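Local coordinates for 457aa long hypothetical protein (Pyrococcus horikoshii, PDB 2CSU) that is of unknown function but combines a Rossmann-type CoA-binding domain with flavodoxin-like and ligase-CoA domains of the succinyl-CoA synthetase kind, at residues A[292-306]-A[363-377]. Numbering follows the deposited sequence.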
ATOM      1  N   ARG A 292       9.597  24.035 -12.446  1.00 41.88           N
ATOM      2  CA  ARG A 292       9.437  25.125 -13.397  1.00 43.17           C
ATOM      3  C   ARG A 292       8.931  24.598 -14.742  1.00 42.67           C
ATOM      4  O   ARG A 292       8.721  25.338 -15.693  1.00 42.84           O
ATOM      5  CB  ARG A 292      10.802  25.795 -13.613  1.00 45.37           C
ATOM      6  CG  ARG A 292      11.383  26.440 -12.356  1.00 47.96           C
ATOM      7  CD  ARG A 292      12.468  27.469 -12.708  1.00 50.58           C
ATOM      8  NE  ARG A 292      13.719  26.797 -13.088  1.00 52.73           N
ATOM      9  CZ  ARG A 292      13.933  26.555 -14.395  1.00 54.30           C
ATOM     10  NH1 ARG A 292      13.025  26.896 -15.290  1.00 54.78           N
ATOM     11  NH2 ARG A 292      15.079  25.987 -14.791  1.00 55.34           N
ATOM     12  N   GLY A 293       8.713  23.291 -14.808  1.00 41.85           N
ATOM     13  CA  GLY A 293       8.216  22.678 -16.024  1.00 40.69           C
ATOM     14  C   GLY A 293       7.693  21.290 -15.725  1.00 40.21           C
ATOM     15  O   GLY A 293       7.660  20.876 -14.564  1.00 40.67           O
ATOM     16  N   ASN A 294       7.296  20.557 -16.759  1.00 38.90           N
ATOM     17  CA  ASN A 294       6.766  19.218 -16.560  1.00 38.23           C
ATOM     18  C   ASN A 294       7.660  18.131 -17.158  1.00 37.32           C
ATOM     19  O   ASN A 294       7.194  17.023 -17.423  1.00 37.09           O
ATOM     20  CB  ASN A 294       5.378  19.104 -17.190  1.00 38.60           C
ATOM     21  CG  ASN A 294       5.435  19.072 -18.710  1.00 38.58           C
ATOM     22  OD1 ASN A 294       6.239  19.770 -19.325  1.00 37.79           O
ATOM     23  ND2 ASN A 294       4.579  18.260 -19.319  1.00 38.60           N
ATOM     24  N   LYS A 295       8.930  18.445 -17.381  1.00 36.57           N
ATOM     25  CA  LYS A 295       9.857  17.475 -17.955  1.00 36.07           C
ATOM     26  C   LYS A 295      10.603  16.777 -16.817  1.00 34.56           C
ATOM     27  O   LYS A 295      11.398  17.386 -16.099  1.00 33.85           O
ATOM     28  CB  LYS A 295      10.835  18.178 -18.899  1.00 37.70           C
ATOM     29  CG  LYS A 295      10.163  18.829 -20.109  1.00 39.43           C
ATOM     30  CD  LYS A 295       9.422  17.803 -20.962  1.00 41.12           C
ATOM     31  CE  LYS A 295       8.726  18.445 -22.162  1.00 42.30           C
ATOM     32  NZ  LYS A 295       7.679  19.433 -21.764  1.00 42.50           N
ATOM     33  N   VAL A 296      10.347  15.487 -16.669  1.00 32.20           N
ATOM     34  CA  VAL A 296      10.944  14.736 -15.586  1.00 30.14           C
ATOM     35  C   VAL A 296      12.078  13.830 -16.017  1.00 29.71           C
ATOM     36  O   VAL A 296      12.103  13.331 -17.144  1.00 29.13           O
ATOM     37  CB  VAL A 296       9.861  13.881 -14.886  1.00 30.12           C
ATOM     38  CG1 VAL A 296      10.408  13.245 -13.621  1.00 30.75           C
ATOM     39  CG2 VAL A 296       8.658  14.741 -14.582  1.00 30.58           C
ATOM     40  N   ALA A 297      13.024  13.634 -15.108  1.00 28.36           N
ATOM     41  CA  ALA A 297      14.141  12.740 -15.357  1.00 27.74           C
ATOM     42  C   ALA A 297      13.967  11.554 -14.420  1.00 26.98           C
ATOM     43  O   ALA A 297      13.769  11.722 -13.208  1.00 26.45           O
ATOM     44  CB  ALA A 297      15.460  13.430 -15.070  1.00 27.30           C
ATOM     45  N   ILE A 298      14.033  10.356 -14.984  1.00 26.60           N
ATOM     46  CA  ILE A 298      13.914   9.143 -14.195  1.00 26.15           C
ATOM     47  C   ILE A 298      15.260   8.428 -14.101  1.00 26.96           C
ATOM     48  O   ILE A 298      15.869   8.118 -15.126  1.00 26.90           O
ATOM     49  CB  ILE A 298      12.929   8.134 -14.821  1.00 26.14           C
ATOM     50  CG1 ILE A 298      11.521   8.735 -14.919  1.00 27.78           C
ATOM     51  CG2 ILE A 298      12.910   6.861 -13.986  1.00 25.20           C
ATOM     52  CD1 ILE A 298      10.580   7.898 -15.769  1.00 28.39           C
HETATM   53  N   MSE A 299      15.732   8.183 -12.879  1.00 26.70           N
HETATM   54  CA  MSE A 299      16.974   7.426 -12.694  1.00 27.94           C
HETATM   55  C   MSE A 299      16.591   6.169 -11.894  1.00 26.73           C
HETATM   56  O   MSE A 299      15.806   6.242 -10.947  1.00 26.91           O
HETATM   57  CB  MSE A 299      18.046   8.265 -11.973  1.00 29.86           C
HETATM   58  CG  MSE A 299      17.580   9.084 -10.767  1.00 33.18           C
HETATM   59 SE   MSE A 299      18.914  10.125 -10.073  1.00 38.20          SE
HETATM   60  CE  MSE A 299      19.637   8.967  -9.107  1.00 30.55           C
ATOM     61  N   THR A 300      17.131   5.016 -12.273  1.00 25.62           N
ATOM     62  CA  THR A 300      16.767   3.778 -11.590  1.00 24.94           C
ATOM     63  C   THR A 300      17.857   2.710 -11.672  1.00 25.36           C
ATOM     64  O   THR A 300      18.758   2.792 -12.520  1.00 25.23           O
ATOM     65  CB  THR A 300      15.475   3.181 -12.216  1.00 23.88           C
ATOM     66  OG1 THR A 300      15.085   2.013 -11.501  1.00 22.26           O
ATOM     67  CG2 THR A 300      15.722   2.780 -13.683  1.00 25.16           C
ATOM     68  N   ASN A 301      17.764   1.710 -10.791  1.00 25.05           N
ATOM     69  CA  ASN A 301      18.712   0.597 -10.784  1.00 25.29           C
ATOM     70  C   ASN A 301      17.993  -0.663 -11.252  1.00 24.96           C
ATOM     71  O   ASN A 301      18.546  -1.753 -11.248  1.00 25.83           O
ATOM     72  CB  ASN A 301      19.308   0.401  -9.375  1.00 24.60           C
ATOM     73  CG  ASN A 301      18.317  -0.179  -8.372  1.00 24.26           C
ATOM     74  OD1 ASN A 301      17.099  -0.003  -8.485  1.00 23.88           O
ATOM     75  ND2 ASN A 301      18.850  -0.858  -7.357  1.00 23.23           N
ATOM     76  N   ALA A 302      16.748  -0.486 -11.676  1.00 25.13           N
ATOM     77  CA  ALA A 302      15.911  -1.581 -12.147  1.00 25.17           C
ATOM     78  C   ALA A 302      15.009  -1.113 -13.288  1.00 25.15           C
ATOM     79  O   ALA A 302      14.222  -0.179 -13.121  1.00 25.32           O
ATOM     80  CB  ALA A 302      15.054  -2.104 -11.000  1.00 25.23           C
ATOM     81  N   GLY A 303      15.130  -1.762 -14.442  1.00 25.43           N
ATOM     82  CA  GLY A 303      14.314  -1.394 -15.590  1.00 25.93           C
ATOM     83  C   GLY A 303      12.813  -1.465 -15.334  1.00 26.82           C
ATOM     84  O   GLY A 303      12.104  -0.481 -15.527  1.00 28.13           O
ATOM     85  N   GLY A 304      12.333  -2.627 -14.902  1.00 27.44           N
ATOM     86  CA  GLY A 304      10.914  -2.813 -14.640  1.00 27.52           C
ATOM     87  C   GLY A 304      10.259  -1.639 -13.940  1.00 28.59           C
ATOM     88  O   GLY A 304       9.387  -0.982 -14.510  1.00 29.23           O
ATOM     89  N   PRO A 305      10.660  -1.353 -12.690  1.00 28.29           N
ATOM     90  CA  PRO A 305      10.116  -0.250 -11.904  1.00 28.17           C
ATOM     91  C   PRO A 305      10.130   1.062 -12.674  1.00 28.23           C
ATOM     92  O   PRO A 305       9.294   1.920 -12.452  1.00 28.17           O
ATOM     93  CB  PRO A 305      11.040  -0.214 -10.689  1.00 28.85           C
ATOM     94  CG  PRO A 305      11.339  -1.648 -10.479  1.00 28.86           C
ATOM     95  CD  PRO A 305      11.608  -2.148 -11.885  1.00 28.55           C
ATOM     96  N   GLY A 306      11.103   1.219 -13.563  1.00 28.50           N
ATOM     97  CA  GLY A 306      11.195   2.434 -14.340  1.00 28.97           C
ATOM     98  C   GLY A 306      10.122   2.529 -15.417  1.00 29.25           C
ATOM     99  O   GLY A 306       9.522   3.592 -15.616  1.00 29.65           O
ATOM    100  N   LEU A 363      21.781  14.686 -13.545  1.00 38.60           N
ATOM    101  CA  LEU A 363      20.412  14.910 -14.004  1.00 39.33           C
ATOM    102  C   LEU A 363      19.854  16.233 -13.484  1.00 39.24           C
ATOM    103  O   LEU A 363      19.196  16.961 -14.227  1.00 38.63           O
ATOM    104  CB  LEU A 363      19.497  13.756 -13.583  1.00 38.03           C
ATOM    105  CG  LEU A 363      19.691  12.441 -14.332  1.00 38.37           C
ATOM    106  CD1 LEU A 363      18.857  11.345 -13.680  1.00 38.49           C
ATOM    107  CD2 LEU A 363      19.307  12.633 -15.787  1.00 38.65           C
ATOM    108  N   LEU A 364      20.117  16.542 -12.217  1.00 40.19           N
ATOM    109  CA  LEU A 364      19.638  17.793 -11.626  1.00 42.03           C
ATOM    110  C   LEU A 364      20.330  19.023 -12.226  1.00 42.84           C
ATOM    111  O   LEU A 364      19.842  20.143 -12.096  1.00 42.29           O
ATOM    112  CB  LEU A 364      19.850  17.783 -10.106  1.00 41.43           C
ATOM    113  CG  LEU A 364      18.976  16.863  -9.242  1.00 41.89           C
ATOM    114  CD1 LEU A 364      19.515  16.832  -7.832  1.00 41.21           C
ATOM    115  CD2 LEU A 364      17.533  17.344  -9.243  1.00 41.00           C
ATOM    116  N   GLN A 365      21.472  18.815 -12.875  1.00 44.69           N
ATOM    117  CA  GLN A 365      22.208  19.924 -13.477  1.00 46.00           C
ATOM    118  C   GLN A 365      21.818  20.139 -14.934  1.00 46.38           C
ATOM    119  O   GLN A 365      22.037  21.219 -15.498  1.00 46.75           O
ATOM    120  CB  GLN A 365      23.718  19.684 -13.365  1.00 46.78           C
ATOM    121  CG  GLN A 365      24.315  20.164 -12.050  1.00 48.28           C
ATOM    122  CD  GLN A 365      25.764  19.726 -11.856  1.00 49.71           C
ATOM    123  OE1 GLN A 365      26.339  19.922 -10.785  1.00 49.82           O
ATOM    124  NE2 GLN A 365      26.357  19.125 -12.892  1.00 49.72           N
ATOM    125  N   ASP A 366      21.242  19.112 -15.548  1.00 46.51           N
ATOM    126  CA  ASP A 366      20.823  19.230 -16.934  1.00 46.84           C
ATOM    127  C   ASP A 366      19.721  20.277 -16.976  1.00 47.36           C
ATOM    128  O   ASP A 366      18.733  20.192 -16.247  1.00 47.26           O
ATOM    129  CB  ASP A 366      20.311  17.891 -17.463  1.00 46.75           C
ATOM    130  CG  ASP A 366      20.217  17.857 -18.976  1.00 47.79           C
ATOM    131  OD1 ASP A 366      19.275  18.456 -19.530  1.00 47.96           O
ATOM    132  OD2 ASP A 366      21.094  17.234 -19.616  1.00 48.06           O
ATOM    133  N   PRO A 367      19.884  21.292 -17.832  1.00 47.25           N
ATOM    134  CA  PRO A 367      18.907  22.374 -17.974  1.00 46.83           C
ATOM    135  C   PRO A 367      17.525  21.949 -18.459  1.00 46.34           C
ATOM    136  O   PRO A 367      16.585  22.735 -18.393  1.00 46.25           O
ATOM    137  CB  PRO A 367      19.591  23.320 -18.957  1.00 47.50           C
ATOM    138  CG  PRO A 367      20.363  22.361 -19.837  1.00 47.09           C
ATOM    139  CD  PRO A 367      20.979  21.441 -18.808  1.00 46.75           C
ATOM    140  N   ASN A 368      17.391  20.721 -18.945  1.00 45.69           N
ATOM    141  CA  ASN A 368      16.095  20.261 -19.441  1.00 44.93           C
ATOM    142  C   ASN A 368      15.306  19.433 -18.440  1.00 43.81           C
ATOM    143  O   ASN A 368      14.193  18.998 -18.731  1.00 43.87           O
ATOM    144  CB  ASN A 368      16.267  19.457 -20.733  1.00 46.09           C
ATOM    145  CG  ASN A 368      16.722  20.317 -21.894  1.00 47.61           C
ATOM    146  OD1 ASN A 368      16.214  21.414 -22.105  1.00 48.45           O
ATOM    147  ND2 ASN A 368      17.682  19.814 -22.662  1.00 48.72           N
ATOM    148  N   VAL A 369      15.886  19.207 -17.268  1.00 42.25           N
ATOM    149  CA  VAL A 369      15.221  18.434 -16.227  1.00 40.82           C
ATOM    150  C   VAL A 369      14.537  19.388 -15.255  1.00 39.92           C
ATOM    151  O   VAL A 369      15.174  20.290 -14.704  1.00 39.35           O
ATOM    152  CB  VAL A 369      16.229  17.551 -15.455  1.00 40.36           C
ATOM    153  CG1 VAL A 369      15.519  16.794 -14.337  1.00 40.49           C
ATOM    154  CG2 VAL A 369      16.892  16.562 -16.416  1.00 40.44           C
ATOM    155  N   ASP A 370      13.237  19.198 -15.057  1.00 39.08           N
ATOM    156  CA  ASP A 370      12.471  20.040 -14.144  1.00 37.85           C
ATOM    157  C   ASP A 370      12.217  19.302 -12.834  1.00 37.37           C
ATOM    158  O   ASP A 370      12.002  19.918 -11.790  1.00 36.33           O
ATOM    159  CB  ASP A 370      11.138  20.416 -14.782  1.00 38.35           C
ATOM    160  CG  ASP A 370      11.315  21.260 -16.025  1.00 38.67           C
ATOM    161  OD1 ASP A 370      10.480  21.152 -16.949  1.00 37.47           O
ATOM    162  OD2 ASP A 370      12.300  22.033 -16.059  1.00 38.31           O
HETATM  163  N   MSE A 371      12.247  17.977 -12.909  1.00 36.31           N
HETATM  164  CA  MSE A 371      12.002  17.146 -11.747  1.00 36.43           C
HETATM  165  C   MSE A 371      12.804  15.849 -11.852  1.00 34.69           C
HETATM  166  O   MSE A 371      13.010  15.333 -12.940  1.00 34.57           O
HETATM  167  CB  MSE A 371      10.501  16.846 -11.656  1.00 38.20           C
HETATM  168  CG  MSE A 371      10.037  16.288 -10.319  1.00 40.27           C
HETATM  169 SE   MSE A 371       8.243  16.399 -10.151  1.00 46.00          SE
HETATM  170  CE  MSE A 371       7.841  14.941 -10.687  1.00 36.86           C
ATOM    171  N   LEU A 372      13.256  15.333 -10.717  1.00 33.36           N
ATOM    172  CA  LEU A 372      14.028  14.100 -10.695  1.00 32.98           C
ATOM    173  C   LEU A 372      13.331  13.039  -9.844  1.00 32.25           C
ATOM    174  O   LEU A 372      13.031  13.264  -8.673  1.00 32.70           O
ATOM    175  CB  LEU A 372      15.435  14.380 -10.144  1.00 34.27           C
ATOM    176  CG  LEU A 372      16.488  13.265 -10.089  1.00 35.98           C
ATOM    177  CD1 LEU A 372      16.793  12.811 -11.508  1.00 37.07           C
ATOM    178  CD2 LEU A 372      17.754  13.738  -9.440  1.00 37.17           C
ATOM    179  N   ILE A 373      13.057  11.892 -10.447  1.00 30.81           N
ATOM    180  CA  ILE A 373      12.509  10.728  -9.752  1.00 29.84           C
ATOM    181  C   ILE A 373      13.558   9.626  -9.566  1.00 29.12           C
ATOM    182  O   ILE A 373      14.043   9.019 -10.511  1.00 29.59           O
ATOM    183  CB  ILE A 373      11.327  10.195 -10.564  1.00 29.58           C
ATOM    184  CG1 ILE A 373      10.135  11.148 -10.439  1.00 30.31           C
ATOM    185  CG2 ILE A 373      10.892   8.819 -10.022  1.00 29.62           C
ATOM    186  CD1 ILE A 373       8.890  10.621 -11.156  1.00 29.85           C
ATOM    187  N   ALA A 374      13.930   9.405  -8.291  1.00 28.43           N
ATOM    188  CA  ALA A 374      14.912   8.354  -8.013  1.00 26.98           C
ATOM    189  C   ALA A 374      14.255   7.017  -7.622  1.00 26.14           C
ATOM    190  O   ALA A 374      13.557   6.899  -6.625  1.00 26.58           O
ATOM    191  CB  ALA A 374      15.819   8.840  -6.878  1.00 27.75           C
ATOM    192  N   ILE A 375      14.485   5.994  -8.474  1.00 25.64           N
ATOM    193  CA  ILE A 375      13.921   4.665  -8.209  1.00 25.19           C
ATOM    194  C   ILE A 375      15.014   3.650  -7.831  1.00 25.07           C
ATOM    195  O   ILE A 375      16.019   3.484  -8.518  1.00 26.04           O
ATOM    196  CB  ILE A 375      13.202   4.195  -9.479  1.00 23.33           C
ATOM    197  CG1 ILE A 375      12.062   5.157  -9.830  1.00 21.50           C
ATOM    198  CG2 ILE A 375      12.593   2.796  -9.258  1.00 23.53           C
ATOM    199  CD1 ILE A 375      11.387   4.799 -11.157  1.00 20.27           C
ATOM    200  N   CYS A 376      14.818   2.973  -6.680  1.00 25.57           N
ATOM    201  CA  CYS A 376      15.841   2.045  -6.276  1.00 25.80           C
ATOM    202  C   CYS A 376      15.228   0.813  -5.641  1.00 26.39           C
ATOM    203  O   CYS A 376      14.574   0.859  -4.608  1.00 26.48           O
ATOM    204  CB  CYS A 376      16.722   2.738  -5.242  1.00 24.93           C
ATOM    205  SG  CYS A 376      17.923   1.606  -4.501  1.00 26.41           S
ATOM    206  N   VAL A 377      15.399  -0.307  -6.344  1.00 26.69           N
ATOM    207  CA  VAL A 377      15.267  -1.557  -5.641  1.00 27.64           C
ATOM    208  C   VAL A 377      16.523  -1.762  -4.788  1.00 28.82           C
ATOM    209  O   VAL A 377      17.652  -1.730  -5.264  1.00 29.26           O
ATOM    210  CB  VAL A 377      15.131  -2.668  -6.675  1.00 27.93           C
ATOM    211  CG1 VAL A 377      14.937  -4.000  -5.959  1.00 28.05           C
ATOM    212  CG2 VAL A 377      13.932  -2.399  -7.565  1.00 26.48           C
TER
HETATM  213  O   HOH W   1      11.863  22.929 -12.198  1.00 30.89           O
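Ala297 and Met371 join strands 295-300 and 371-377 as parallel neighbours: Ala297 N gives a bond to Met371 O (2.8 Å), Ala297 O accepts from Ile373 N, and the exchange continues through Met299 N to Ile373 O and Ile375 N to Met299 O. The short axes diverge by 24°, consistent with a twisted sheet. Packing is tightest on the face of Ala297 and Met299, where Ala297 CB presses against Val369 CG1 at 3.4 Å, closer than usual for two carbons. Beside it, selenomethionine Met299 has CG between its backbone N and carbonyl carbon, and an extended chi2 carries SE to Leu372 CD1 (3.7 Å) and Leu363 CD1 (3.8 Å). On the other face, Val296 CG1 meets Ile373 CG1 and Ile375 CD1 reaches Ile298 CG2, each pair at an ordinary 3.8 Å. Past the strand end, the Asn301 amide grips the Val377 backbone twice: ND2 donates nearly straight (164°) to Val377 O (2.6 Å) on a lone pair in the carbonyl plane, while OD1 receives Val377 N (2.8 Å) at a bent 140°. The straight ND2 bond is the main evidence that the amide's rotation is fixed. The Arg292 end is looser. Arg292 is exposed, and its NH1 stays 5.0 Å from Asp370 OD2; Asp370 N nevertheless bonds Lys295 O. This pair belongs to the mainly parallel sheet of the ligase-CoA domain, with strands 319-320 and 344-346 also pairing with 295-300, and 406-411 with 371-377. Helix 353-365 covers the Met299 face, helices 303-314 and 434-450 the Ile373 face, and Ala160 of the second subunit packs on Ala302 and Val377.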